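PDB 3EGO: 2-dehydropantoate 2-reductase from Bacillus subtilis, which probably catalyses the NADPH-dependent reduction of 2-dehydropantoate (ketopantoate) to (R)-pantoate, the second step in making pantoate for pantothenate biosynthesis. Local coordinates for residues Arg46-Gly51 / Val127-Thr132; Val75-Leu80 / Glu260-Ile265; Ser116-Ile121 / Asp153-Leu158; Ile222-Asn227 / Ser273-Asp278. All blocks are in the same frame, centred on the assembly; numbering follows the deposited sequence.

The four contacts run from the nucleotide-binding half of the chain to the helical C-terminal half. Interactions 1 and 3 lie in the first half, their centres about 26 Å apart; both draw on strand 116-128 and so share one mixed sheet. Interaction 2 joins the halves, pairing the loop before helix 80-86 with the start of helix 261-274, and interaction 3 is nested inside the chain loop it closes. Interaction 4 opens after interactions 1 and 3 have closed and crosses interaction 2; it uses the other end of helix 261-274, its centre about 20 Å from that of interaction 2. This helix thus connects the interface between the halves with the outer end of the helical half.

Interaction 1: Arg46-Gly51 / Val127-Thr132; sequences RLYKGG and VRKSDT
Lys129 sets one methylene, CD, over a face of the Tyr48 ring, the two side chains running at a slant to each other. This atom is 3.7 Å from CD2 of Tyr48 and nearly as close to CE2, so that it stands above the ring but displaced toward the rim on that side. Measured to the ring centroid, Lys129 CD lies 3.9 Å away and 20° off the normal, a CH-pi contact over the face. Beyond CD the lysine bends at chi3 (92°) and again at chi4, which carries its ammonium group up from the ring: NZ stays almost on the ring normal of Tyr48 but is 5.8 Å from the centroid, too long for more than a faint cation-pi effect. The side chain of Lys129 is about 8 Å from that of Ser12, a predicted NADP(+) ligand.

A backbone bond closes the other end of the contact. Arg46 N donates to Thr132 O over 2.9 Å, close to straight at 163°, just before strand 133-138 begins. From there the pairing continues in parallel, as Arg46 and Tyr48 bond to Val134 and Tyr48 also to His136. Strand 45-49 is therefore seated between strands 52-61 and 133-138 in the mixed sheet of the nucleotide-binding part, with Leu47 packed against helix 12-22 and Thr132 against helix 34-43.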
loop_
_atom_site.group_PDB
_atom_site.type_symbol
_atom_site.label_atom_id
_atom_site.label_comp_id
_atom_site.label_asym_id
_atom_site.label_seq_id
_atom_site.Cartn_x
_atom_site.Cartn_y
_atom_site.Cartn_z
ATOM N N ARG A 46 -24.487 0.213 -29.120
ATOM C CA ARG A 46 -25.475 1.071 -28.499
ATOM C C ARG A 46 -24.745 2.111 -27.699
ATOM O O ARG A 46 -23.806 1.800 -26.990
ATOM C CB ARG A 46 -26.356 0.275 -27.545
ATOM C CG ARG A 46 -27.057 -0.903 -28.193
ATOM C CD ARG A 46 -28.043 -0.449 -29.277
ATOM N NE ARG A 46 -28.571 -1.558 -30.076
ATOM C CZ ARG A 46 -29.642 -2.282 -29.747
ATOM N NH1 ARG A 46 -30.041 -3.267 -30.538
ATOM N NH2 ARG A 46 -30.318 -2.022 -28.629
ATOM N N LEU A 47 -25.186 3.348 -27.797
ATOM C CA LEU A 47 -24.599 4.360 -26.943
ATOM C C LEU A 47 -25.710 4.965 -26.141
ATOM O O LEU A 47 -26.760 5.326 -26.707
ATOM C CB LEU A 47 -23.913 5.434 -27.786
ATOM C CG LEU A 47 -23.356 6.562 -26.910
ATOM C CD1 LEU A 47 -21.859 6.778 -27.204
ATOM C CD2 LEU A 47 -24.166 7.780 -27.192
ATOM N N TYR A 48 -25.486 5.067 -24.831
ATOM C CA TYR A 48 -26.433 5.675 -23.895
ATOM C C TYR A 48 -25.928 7.070 -23.541
ATOM O O TYR A 48 -24.727 7.281 -23.265
ATOM C CB TYR A 48 -26.534 4.837 -22.617
ATOM C CG TYR A 48 -27.023 3.404 -22.771
ATOM C CD1 TYR A 48 -28.275 3.023 -22.302
ATOM C CD2 TYR A 48 -26.217 2.425 -23.356
ATOM C CE1 TYR A 48 -28.718 1.683 -22.433
ATOM C CE2 TYR A 48 -26.638 1.126 -23.500
ATOM C CZ TYR A 48 -27.887 0.749 -23.036
ATOM O OH TYR A 48 -28.294 -0.559 -23.177
ATOM N N LYS A 49 -26.815 8.051 -23.577
ATOM C CA LYS A 49 -26.388 9.372 -23.256
ATOM C C LYS A 49 -27.555 10.041 -22.617
ATOM O O LYS A 49 -28.493 10.460 -23.314
ATOM C CB LYS A 49 -25.936 10.142 -24.476
ATOM C CG LYS A 49 -25.264 11.424 -24.134
ATOM C CD LYS A 49 -24.572 11.964 -25.352
ATOM C CE LYS A 49 -25.558 12.087 -26.544
ATOM N NZ LYS A 49 -24.860 11.981 -27.901
ATOM N N GLY A 50 -27.465 10.107 -21.293
ATOM C CA GLY A 50 -28.419 10.791 -20.423
ATOM C C GLY A 50 -29.881 10.611 -20.771
ATOM O O GLY A 50 -30.628 11.599 -20.890
ATOM N N GLY A 51 -30.330 9.367 -20.891
ATOM C CA GLY A 51 -31.769 9.155 -21.187
ATOM C C GLY A 51 -32.081 8.809 -22.637
ATOM O O GLY A 51 -33.155 8.269 -22.950
ATOM N N VAL A 127 -18.244 4.674 -20.124
ATOM C CA VAL A 127 -18.272 3.465 -19.286
ATOM C C VAL A 127 -18.863 2.324 -20.128
ATOM O O VAL A 127 -20.009 2.428 -20.570
ATOM C CB VAL A 127 -19.163 3.706 -18.022
ATOM C CG1 VAL A 127 -19.353 2.421 -17.232
ATOM C CG2 VAL A 127 -18.586 4.804 -17.120
ATOM N N ARG A 128 -18.101 1.249 -20.375
ATOM C CA ARG A 128 -18.634 0.115 -21.164
ATOM C C ARG A 128 -19.657 -0.640 -20.310
ATOM O O ARG A 128 -19.375 -0.999 -19.163
ATOM C CB ARG A 128 -17.505 -0.834 -21.637
ATOM C CG ARG A 128 -18.008 -2.087 -22.408
ATOM C CD ARG A 128 -16.811 -2.838 -23.080
ATOM N NE ARG A 128 -16.030 -3.511 -22.057
ATOM C CZ ARG A 128 -15.025 -4.348 -22.296
ATOM N NH1 ARG A 128 -14.641 -4.576 -23.535
ATOM N NH2 ARG A 128 -14.383 -4.924 -21.281
ATOM N N LYS A 129 -20.854 -0.838 -20.863
ATOM C CA LYS A 129 -21.916 -1.543 -20.150
ATOM C C LYS A 129 -21.945 -3.031 -20.486
ATOM O O LYS A 129 -22.318 -3.834 -19.653
ATOM C CB LYS A 129 -23.279 -0.918 -20.478
ATOM C CG LYS A 129 -23.387 0.522 -19.994
ATOM C CD LYS A 129 -24.825 1.114 -20.213
ATOM C CE LYS A 129 -25.724 0.904 -18.979
ATOM N NZ LYS A 129 -25.008 1.279 -17.712
ATOM N N SER A 130 -21.573 -3.377 -21.711
ATOM C CA SER A 130 -21.558 -4.753 -22.196
ATOM C C SER A 130 -20.616 -4.828 -23.374
ATOM O O SER A 130 -19.975 -3.840 -23.726
ATOM C CB SER A 130 -22.955 -5.170 -22.658
ATOM O OG SER A 130 -23.358 -4.378 -23.754
ATOM N N ASP A 131 -20.538 -5.990 -24.023
ATOM C CA ASP A 131 -19.731 -6.116 -25.254
ATOM C C ASP A 131 -20.124 -5.141 -26.380
ATOM O O ASP A 131 -19.318 -4.827 -27.234
ATOM C CB ASP A 131 -19.773 -7.561 -25.814
ATOM C CG ASP A 131 -18.617 -8.470 -25.265
ATOM O OD1 ASP A 131 -17.623 -7.980 -24.686
ATOM O OD2 ASP A 131 -18.707 -9.698 -25.426
ATOM N N THR A 132 -21.377 -4.724 -26.441
ATOM C CA THR A 132 -21.799 -3.831 -27.509
ATOM C C THR A 132 -22.266 -2.434 -27.040
ATOM O O THR A 132 -22.645 -1.585 -27.848
ATOM C CB THR A 132 -22.962 -4.470 -28.351
ATOM O OG1 THR A 132 -24.080 -4.676 -27.485
ATOM C CG2 THR A 132 -22.547 -5.815 -28.943
#

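Interaction 2: Val75-Leu80 / Glu260-Ile265; sequences VKQHQL and EADAII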
loop_
_atom_site.group_PDB
_atom_site.type_symbol
_atom_site.label_atom_id
_atom_site.label_comp_id
_atom_site.label_asym_id
_atom_site.label_seq_id
_atom_site.Cartn_x
_atom_site.Cartn_y
_atom_site.Cartn_z
ATOM N N VAL A 75 -6.269 0.427 -26.749
ATOM C CA VAL A 75 -6.027 -0.700 -25.822
ATOM C C VAL A 75 -5.117 -0.354 -24.665
ATOM O O VAL A 75 -4.320 0.564 -24.749
ATOM C CB VAL A 75 -5.422 -1.959 -26.512
ATOM C CG1 VAL A 75 -6.229 -2.358 -27.718
ATOM C CG2 VAL A 75 -3.931 -1.753 -26.837
ATOM N N LYS A 76 -5.238 -1.124 -23.592
ATOM C CA LYS A 76 -4.336 -1.035 -22.464
ATOM C C LYS A 76 -2.904 -1.383 -22.857
ATOM O O LYS A 76 -2.669 -2.239 -23.719
ATOM C CB LYS A 76 -4.813 -1.962 -21.353
ATOM C CG LYS A 76 -6.115 -1.504 -20.700
ATOM N N GLN A 77 -1.955 -0.724 -22.199
ATOM C CA GLN A 77 -0.528 -0.895 -22.493
ATOM C C GLN A 77 -0.097 -2.346 -22.622
ATOM O O GLN A 77 0.724 -2.678 -23.473
ATOM C CB GLN A 77 0.326 -0.240 -21.421
ATOM C CG GLN A 77 1.768 -0.710 -21.456
ATOM C CD GLN A 77 2.369 -0.787 -20.080
ATOM O OE1 GLN A 77 2.223 0.140 -19.289
ATOM N NE2 GLN A 77 3.044 -1.899 -19.777
ATOM N N HIS A 78 -0.640 -3.203 -21.766
ATOM C CA HIS A 78 -0.220 -4.599 -21.705
ATOM C C HIS A 78 -0.476 -5.339 -23.014
ATOM O O HIS A 78 0.228 -6.310 -23.334
ATOM C CB HIS A 78 -0.933 -5.307 -20.555
ATOM C CG HIS A 78 -1.721 -4.386 -19.675
ATOM N ND1 HIS A 78 -3.089 -4.486 -19.531
ATOM C CD2 HIS A 78 -1.338 -3.340 -18.906
ATOM C CE1 HIS A 78 -3.514 -3.548 -18.701
ATOM N NE2 HIS A 78 -2.472 -2.837 -18.310
ATOM N N GLN A 79 -1.482 -4.900 -23.773
ATOM C CA GLN A 79 -1.781 -5.540 -25.055
ATOM C C GLN A 79 -1.146 -4.752 -26.189
ATOM O O GLN A 79 -1.301 -5.094 -27.353
ATOM C CB GLN A 79 -3.287 -5.618 -25.311
ATOM C CG GLN A 79 -4.158 -5.366 -24.099
ATOM C CD GLN A 79 -5.595 -5.066 -24.500
ATOM O OE1 GLN A 79 -6.282 -4.257 -23.867
ATOM N NE2 GLN A 79 -6.048 -5.700 -25.579
ATOM N N LEU A 80 -0.458 -3.673 -25.853
ATOM C CA LEU A 80 0.058 -2.795 -26.881
ATOM C C LEU A 80 1.056 -3.575 -27.732
ATOM O O LEU A 80 1.040 -3.482 -28.955
ATOM C CB LEU A 80 0.706 -1.573 -26.251
ATOM C CG LEU A 80 0.859 -0.288 -27.067
ATOM C CD1 LEU A 80 -0.169 -0.164 -28.191
ATOM C CD2 LEU A 80 0.788 0.907 -26.098
ATOM N N GLU A 260 -2.532 0.453 -14.545
ATOM C CA GLU A 260 -1.717 1.209 -15.496
ATOM C C GLU A 260 -0.438 1.764 -14.847
ATOM O O GLU A 260 0.040 2.826 -15.236
ATOM C CB GLU A 260 -2.546 2.360 -16.040
ATOM C CG GLU A 260 -3.859 1.909 -16.685
ATOM C CD GLU A 260 -4.733 3.082 -17.128
ATOM O OE1 GLU A 260 -4.792 4.116 -16.414
ATOM O OE2 GLU A 260 -5.340 2.955 -18.205
ATOM N N ALA A 261 0.053 1.108 -13.791
ATOM C CA ALA A 261 1.301 1.551 -13.129
ATOM C C ALA A 261 2.463 1.682 -14.123
ATOM O O ALA A 261 3.261 2.654 -14.075
ATOM C CB ALA A 261 1.673 0.572 -11.976
ATOM N N ASP A 262 2.615 0.726 -15.023
ATOM C CA ASP A 262 3.780 0.806 -15.909
ATOM C C ASP A 262 3.680 2.001 -16.850
ATOM O O ASP A 262 4.692 2.659 -17.132
ATOM C CB ASP A 262 3.963 -0.457 -16.732
ATOM C CG ASP A 262 4.403 -1.632 -15.914
ATOM O OD1 ASP A 262 4.953 -1.429 -14.814
ATOM O OD2 ASP A 262 4.186 -2.768 -16.386
ATOM N N ALA A 263 2.466 2.282 -17.329
ATOM C CA ALA A 263 2.253 3.362 -18.307
ATOM C C ALA A 263 2.262 4.735 -17.663
ATOM O O ALA A 263 2.649 5.713 -18.286
ATOM C CB ALA A 263 0.951 3.144 -19.067
ATOM N N ILE A 264 1.853 4.819 -16.411
ATOM C CA ILE A 264 1.849 6.091 -15.706
ATOM C C ILE A 264 3.160 6.289 -14.957
ATOM O O ILE A 264 3.881 7.288 -15.178
ATOM C CB ILE A 264 0.690 6.196 -14.722
ATOM C CG1 ILE A 264 -0.671 6.129 -15.441
ATOM C CG2 ILE A 264 0.790 7.452 -13.885
ATOM C CD1 ILE A 264 -1.154 7.442 -15.954
ATOM N N ILE A 265 3.461 5.370 -14.044
ATOM C CA ILE A 265 4.589 5.584 -13.149
ATOM C C ILE A 265 5.875 5.102 -13.760
ATOM O O ILE A 265 6.911 5.769 -13.601
ATOM C CB ILE A 265 4.428 4.860 -11.771
ATOM C CG1 ILE A 265 3.046 5.108 -11.153
ATOM C CG2 ILE A 265 5.545 5.310 -10.813
ATOM C CD1 ILE A 265 2.711 4.119 -10.053
#
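Gln77 reaches from its loop across to the first turn of helix 261-274, and Asp262 and Ala263 receive it. Its CB comes within 4.2 Å of the methyl CB of Ala263. From there CG is set anti to the backbone N (chi1 164°), which sends the chain out toward the helix, and a bend at chi2 brings the amide beside Asp262. The amide carbon CD of Gln77 lies 3.7 Å from CB of Asp262. At the tip, OE1 of Gln77 lodges 3.1 Å from CB of Asp262 and 3.3 Å from CB of Ala263. The same oxygen is 2.9 Å from the backbone N of Ala263, at too poor an angle for a hydrogen bond. The other tip atom, NE2 of Gln77, lies 3.5 Å from CB of Asp262. Although the two side chains run nearly perpendicular, amide and carboxylate are close to coplanar, 24° apart.

The aspartate carboxylate has its stronger partners in helix 280-291, where OD2 forms a salt bridge with Lys290 and OD1 a hydrogen bond with Tyr286. OE2 of Glu260, the predicted NADP(+) ligand at the N-cap, is hydrogen-bonded to ND2 of Asn100, itself a predicted cofactor and substrate ligand. The contact thus bridges the nucleotide-binding and C-terminal parts next to the predicted substrate site, from the loop before helix 80-86 to the start of helix 261-274, which packs against helices 174-195 and 280-291.

Interaction 3: Ser116-Ile121 / Asp153-Leu158; sequences SIYVGI and DRLNIL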
loop_
_atom_site.group_PDB
_atom_site.type_symbol
_atom_site.label_atom_id
_atom_site.label_comp_id
_atom_site.label_asym_id
_atom_site.label_seq_id
_atom_site.Cartn_x
_atom_site.Cartn_y
_atom_site.Cartn_z
ATOM N N SER A 116 2.208 7.402 -40.371
ATOM C CA SER A 116 2.094 8.736 -39.785
ATOM C C SER A 116 1.521 8.585 -38.391
ATOM O O SER A 116 0.398 8.130 -38.237
ATOM C CB SER A 116 1.155 9.633 -40.598
ATOM O OG SER A 116 1.605 9.817 -41.940
ATOM N N ILE A 117 2.260 9.035 -37.389
ATOM C CA ILE A 117 1.882 8.809 -36.009
ATOM C C ILE A 117 1.344 10.047 -35.355
ATOM O O ILE A 117 1.979 11.107 -35.379
ATOM C CB ILE A 117 3.048 8.307 -35.179
ATOM C CG1 ILE A 117 3.699 7.103 -35.857
ATOM C CG2 ILE A 117 2.567 7.935 -33.745
ATOM C CD1 ILE A 117 2.743 5.952 -36.117
ATOM N N TYR A 118 0.172 9.873 -34.740
ATOM C CA TYR A 118 -0.500 10.898 -33.985
ATOM C C TYR A 118 -0.773 10.357 -32.593
ATOM O O TYR A 118 -0.947 9.144 -32.390
ATOM C CB TYR A 118 -1.808 11.316 -34.681
ATOM C CG TYR A 118 -1.544 11.702 -36.129
ATOM C CD1 TYR A 118 -1.103 12.990 -36.469
ATOM C CD2 TYR A 118 -1.663 10.764 -37.138
ATOM C CE1 TYR A 118 -0.815 13.315 -37.807
ATOM C CE2 TYR A 118 -1.383 11.077 -38.466
ATOM C CZ TYR A 118 -0.963 12.355 -38.796
ATOM O OH TYR A 118 -0.687 12.621 -40.126
ATOM N N VAL A 119 -0.888 11.282 -31.671
ATOM C CA VAL A 119 -0.989 10.977 -30.267
ATOM C C VAL A 119 -2.071 11.900 -29.688
ATOM O O VAL A 119 -2.169 13.046 -30.097
ATOM C CB VAL A 119 0.466 11.245 -29.747
ATOM C CG1 VAL A 119 0.630 12.482 -28.877
ATOM C CG2 VAL A 119 1.283 9.935 -29.426
ATOM N N GLY A 120 -2.904 11.412 -28.767
ATOM C CA GLY A 120 -3.955 12.257 -28.188
ATOM C C GLY A 120 -4.485 11.803 -26.852
ATOM O O GLY A 120 -4.119 10.747 -26.359
ATOM N N ILE A 121 -5.321 12.627 -26.253
ATOM C CA ILE A 121 -5.927 12.282 -24.999
ATOM C C ILE A 121 -7.432 12.349 -25.137
ATOM O O ILE A 121 -7.981 13.101 -25.956
ATOM C CB ILE A 121 -5.483 13.203 -23.865
ATOM C CG1 ILE A 121 -5.861 14.654 -24.176
ATOM C CG2 ILE A 121 -3.949 13.060 -23.636
ATOM C CD1 ILE A 121 -5.531 15.574 -23.003
ATOM N N ASP A 153 -2.274 17.831 -41.477
ATOM C CA ASP A 153 -3.350 18.022 -42.451
ATOM C C ASP A 153 -3.925 16.690 -42.902
ATOM O O ASP A 153 -5.078 16.618 -43.282
ATOM C CB ASP A 153 -2.879 18.862 -43.645
ATOM C CG ASP A 153 -2.757 20.337 -43.298
ATOM O OD1 ASP A 153 -3.333 20.797 -42.260
ATOM O OD2 ASP A 153 -2.093 21.036 -44.089
ATOM N N ARG A 154 -3.127 15.629 -42.821
ATOM C CA ARG A 154 -3.622 14.290 -43.162
ATOM C C ARG A 154 -4.944 13.908 -42.484
ATOM O O ARG A 154 -5.724 13.143 -43.041
ATOM C CB ARG A 154 -2.552 13.211 -42.900
ATOM C CG ARG A 154 -1.558 13.051 -44.034
ATOM C CD ARG A 154 -0.489 11.998 -43.754
ATOM N NE ARG A 154 -0.937 10.612 -43.894
ATOM C CZ ARG A 154 -1.107 9.978 -45.056
ATOM N NH1 ARG A 154 -0.930 10.619 -46.211
ATOM N NH2 ARG A 154 -1.482 8.702 -45.066
ATOM N N LEU A 155 -5.213 14.452 -41.301
ATOM C CA LEU A 155 -6.464 14.114 -40.616
ATOM C C LEU A 155 -7.616 15.096 -40.821
ATOM O O LEU A 155 -8.667 14.939 -40.190
ATOM C CB LEU A 155 -6.230 13.894 -39.132
ATOM C CG LEU A 155 -5.176 12.844 -38.785
ATOM C CD1 LEU A 155 -5.157 12.610 -37.303
ATOM C CD2 LEU A 155 -5.346 11.516 -39.570
ATOM N N ASN A 156 -7.422 16.081 -41.711
ATOM C CA ASN A 156 -8.390 17.167 -41.945
ATOM C C ASN A 156 -9.731 16.674 -42.421
ATOM O O ASN A 156 -10.764 17.084 -41.893
ATOM C CB ASN A 156 -7.879 18.159 -43.026
ATOM C CG ASN A 156 -6.827 19.141 -42.510
ATOM O OD1 ASN A 156 -6.558 19.229 -41.304
ATOM N ND2 ASN A 156 -6.229 19.906 -43.443
ATOM N N ILE A 157 -9.722 15.819 -43.436
ATOM C CA ILE A 157 -10.970 15.353 -44.011
ATOM C C ILE A 157 -11.594 14.415 -43.012
ATOM O O ILE A 157 -12.788 14.530 -42.716
ATOM C CB ILE A 157 -10.786 14.715 -45.421
ATOM C CG1 ILE A 157 -10.346 15.778 -46.428
ATOM C CG2 ILE A 157 -12.080 14.107 -45.916
ATOM C CD1 ILE A 157 -9.888 15.189 -47.773
ATOM N N LEU A 158 -10.773 13.539 -42.426
ATOM C CA LEU A 158 -11.293 12.568 -41.463
ATOM C C LEU A 158 -12.069 13.282 -40.362
ATOM O O LEU A 158 -13.180 12.891 -40.058
ATOM C CB LEU A 158 -10.181 11.688 -40.878
ATOM C CG LEU A 158 -9.666 10.571 -41.797
ATOM C CD1 LEU A 158 -8.226 10.230 -41.466
ATOM C CD2 LEU A 158 -10.601 9.337 -41.710
#
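Residues 116-121 of strand 116-128 and residues 153-158 run at a distance set by side chains, with CA atoms 8.7 Å apart at Ser116 and Arg154 and 9.5 Å apart at Tyr118 and Leu155, and no hydrogen bond joins them. The strand belongs to the mixed sheet of the nucleotide-binding, Rossmann-type part of the protein, where it pairs in parallel with strand 94-97; the second segment lies in the connection from strand 142-146 to strand 168-170, against part of one face of the sheet.

Tyr118 and Leu155 make the apolar part of the contact. The methyl CD1 of Leu155 sits over the centre of the aromatic ring, 4.0 Å from the centroid of Tyr118 and 13° off the normal, a CH-pi contact made squarely on the face. The other leucine methyl, CD2, reaches CE2 of Tyr118 at 4.1 Å, so the branched end spreads from the ring centre to its rim. With CG anti to its carbonyl carbon (chi1 -53°), the tyrosine brings its OH to 3.4 Å from CB of Arg154, whose side chain crosses it at about a right angle.

Arg154 bends at chi3, and its guanidinium comes to lie nearly coplanar with the tyrosine ring, 8° apart. The polar ends have partners beyond the two segments: Tyr118 OH bonds the carbonyl oxygen of Glu151, while NE of Arg154 bonds Asn94 on strand 94-97. Ser116 OG lies 3.5 Å from Arg154 CD and 3.3 Å from Arg154 NE, but the angle there is too poor for a hydrogen bond.

Interaction 4: Ile222-Asn227 / Ser273-Asp278; sequences ILKLEN and SLQGLD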
loop_
_atom_site.group_PDB
_atom_site.type_symbol
_atom_site.label_atom_id
_atom_site.label_comp_id
_atom_site.label_asym_id
_atom_site.label_seq_id
_atom_site.Cartn_x
_atom_site.Cartn_y
_atom_site.Cartn_z
ATOM N N ILE A 222 10.899 15.640 -13.437
ATOM C CA ILE A 222 11.220 14.620 -14.429
ATOM C C ILE A 222 10.647 15.013 -15.804
ATOM O O ILE A 222 11.292 14.830 -16.855
ATOM C CB ILE A 222 10.621 13.227 -14.011
ATOM C CG1 ILE A 222 11.377 12.642 -12.803
ATOM C CG2 ILE A 222 10.659 12.255 -15.142
ATOM C CD1 ILE A 222 10.519 11.640 -11.959
ATOM N N LEU A 223 9.436 15.560 -15.792
ATOM C CA LEU A 223 8.759 15.939 -17.046
ATOM C C LEU A 223 9.200 17.310 -17.572
ATOM O O LEU A 223 8.863 17.681 -18.728
ATOM C CB LEU A 223 7.235 15.961 -16.844
ATOM C CG LEU A 223 6.601 14.616 -16.509
ATOM C CD1 LEU A 223 5.190 14.832 -15.981
ATOM C CD2 LEU A 223 6.624 13.614 -17.691
ATOM N N LYS A 224 9.886 18.076 -16.717
ATOM C CA LYS A 224 10.301 19.437 -17.048
ATOM C C LYS A 224 9.104 20.308 -17.448
ATOM O O LYS A 224 9.096 20.936 -18.512
ATOM C CB LYS A 224 11.323 19.383 -18.186
ATOM C CG LYS A 224 12.636 18.734 -17.798
ATOM C CD LYS A 224 13.435 18.334 -19.019
ATOM C CE LYS A 224 14.842 17.941 -18.639
ATOM N NZ LYS A 224 15.607 17.459 -19.829
ATOM N N LEU A 225 8.088 20.333 -16.598
ATOM C CA LEU A 225 6.871 21.070 -16.890
ATOM C C LEU A 225 7.117 22.566 -16.899
ATOM O O LEU A 225 7.695 23.110 -15.953
ATOM C CB LEU A 225 5.805 20.747 -15.851
ATOM C CG LEU A 225 5.352 19.288 -15.872
ATOM C CD1 LEU A 225 4.153 19.134 -14.973
ATOM C CD2 LEU A 225 5.043 18.852 -17.301
ATOM N N GLU A 226 6.638 23.225 -17.951
ATOM C CA GLU A 226 6.763 24.670 -18.089
ATOM C C GLU A 226 6.344 25.387 -16.807
ATOM O O GLU A 226 7.189 25.830 -16.033
ATOM C CB GLU A 226 5.942 25.169 -19.293
ATOM N N ASN A 227 5.043 25.489 -16.573
ATOM C CA ASN A 227 4.560 26.204 -15.401
ATOM C C ASN A 227 4.206 25.287 -14.227
ATOM O O ASN A 227 3.129 24.689 -14.203
ATOM C CB ASN A 227 3.358 27.071 -15.766
ATOM C CG ASN A 227 3.110 28.165 -14.754
ATOM O OD1 ASN A 227 2.924 27.901 -13.566
ATOM N ND2 ASN A 227 3.108 29.408 -15.219
ATOM N N SER A 273 15.557 8.098 -14.374
ATOM C CA SER A 273 16.816 7.375 -14.504
ATOM C C SER A 273 17.698 7.965 -15.621
ATOM O O SER A 273 18.906 8.174 -15.431
ATOM C CB SER A 273 16.541 5.898 -14.756
ATOM O OG SER A 273 17.713 5.233 -15.173
ATOM N N LEU A 274 17.092 8.254 -16.768
ATOM C CA LEU A 274 17.833 8.812 -17.900
ATOM C C LEU A 274 18.420 10.179 -17.577
ATOM O O LEU A 274 19.376 10.607 -18.221
ATOM C CB LEU A 274 16.946 8.931 -19.150
ATOM C CG LEU A 274 16.410 7.707 -19.903
ATOM C CD1 LEU A 274 15.437 8.151 -20.996
ATOM C CD2 LEU A 274 17.523 6.825 -20.486
ATOM N N GLN A 275 17.835 10.883 -16.619
ATOM C CA GLN A 275 18.307 12.211 -16.281
ATOM C C GLN A 275 19.119 12.249 -14.983
ATOM O O GLN A 275 19.495 13.341 -14.520
ATOM C CB GLN A 275 17.137 13.184 -16.168
ATOM C CG GLN A 275 16.323 13.391 -17.449
ATOM C CD GLN A 275 15.121 14.279 -17.194
ATOM O OE1 GLN A 275 15.254 15.440 -16.774
ATOM N NE2 GLN A 275 13.934 13.726 -17.400
ATOM N N GLY A 276 19.346 11.079 -14.378
ATOM C CA GLY A 276 20.047 10.999 -13.090
ATOM C C GLY A 276 19.264 11.715 -12.001
ATOM O O GLY A 276 19.826 12.319 -11.076
ATOM N N LEU A 277 17.944 11.655 -12.114
ATOM C CA LEU A 277 17.079 12.305 -11.144
ATOM C C LEU A 277 16.573 11.272 -10.139
ATOM O O LEU A 277 16.478 10.082 -10.434
ATOM C CB LEU A 277 15.884 12.960 -11.843
ATOM C CG LEU A 277 16.090 14.306 -12.558
ATOM C CD1 LEU A 277 14.896 14.592 -13.529
ATOM C CD2 LEU A 277 16.242 15.409 -11.521
ATOM N N ASP A 278 16.224 11.753 -8.961
ATOM C CA ASP A 278 15.711 10.887 -7.939
ATOM C C ASP A 278 14.184 10.882 -8.032
ATOM O O ASP A 278 13.542 11.861 -8.455
ATOM C CB ASP A 278 16.201 11.340 -6.570
ATOM C CG ASP A 278 17.705 11.040 -6.363
ATOM O OD1 ASP A 278 18.224 10.026 -6.910
ATOM O OD2 ASP A 278 18.364 11.830 -5.655
#
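Two Schellman motifs meet here, one ending helix 206-223 and one ending helix 261-274, and the side chains near them join the helix ends in the C-terminal, 6-phosphogluconate dehydrogenase-like helical part of the protein. Lys224 and Gly276 supply the positive phi values, 56° and 63°.

Gln275 spans the gap. Its chain is extended beyond CG, which brings the amide to the end of the neighbouring helix, where NE2 of Gln275 donates to the carbonyl O of Ile222 over 2.9 Å. The bond is nearly straight, 166° at the hydrogen, and meets a lone pair in the carbonyl plane, with the acceptor also close to the amide plane. This carbonyl is one of those left at the C-terminal end of a helix. NE2 also bonds weakly to the carbonyl O of Glu271, and OE1 bonds NH1 of Arg221, so the amide's flip is defined.

Beside this bond, Leu277 and Ile222 lie side by side, pointing opposite ways, with CD1 of Leu277 3.8 Å from CA of Ile222 and 4.1 Å from its CG1. The extended Lys224 slants across the glutamine, bringing its CE to 3.1 Å from OE1 of Gln275, while its NZ stands 3.7 Å from that same oxygen.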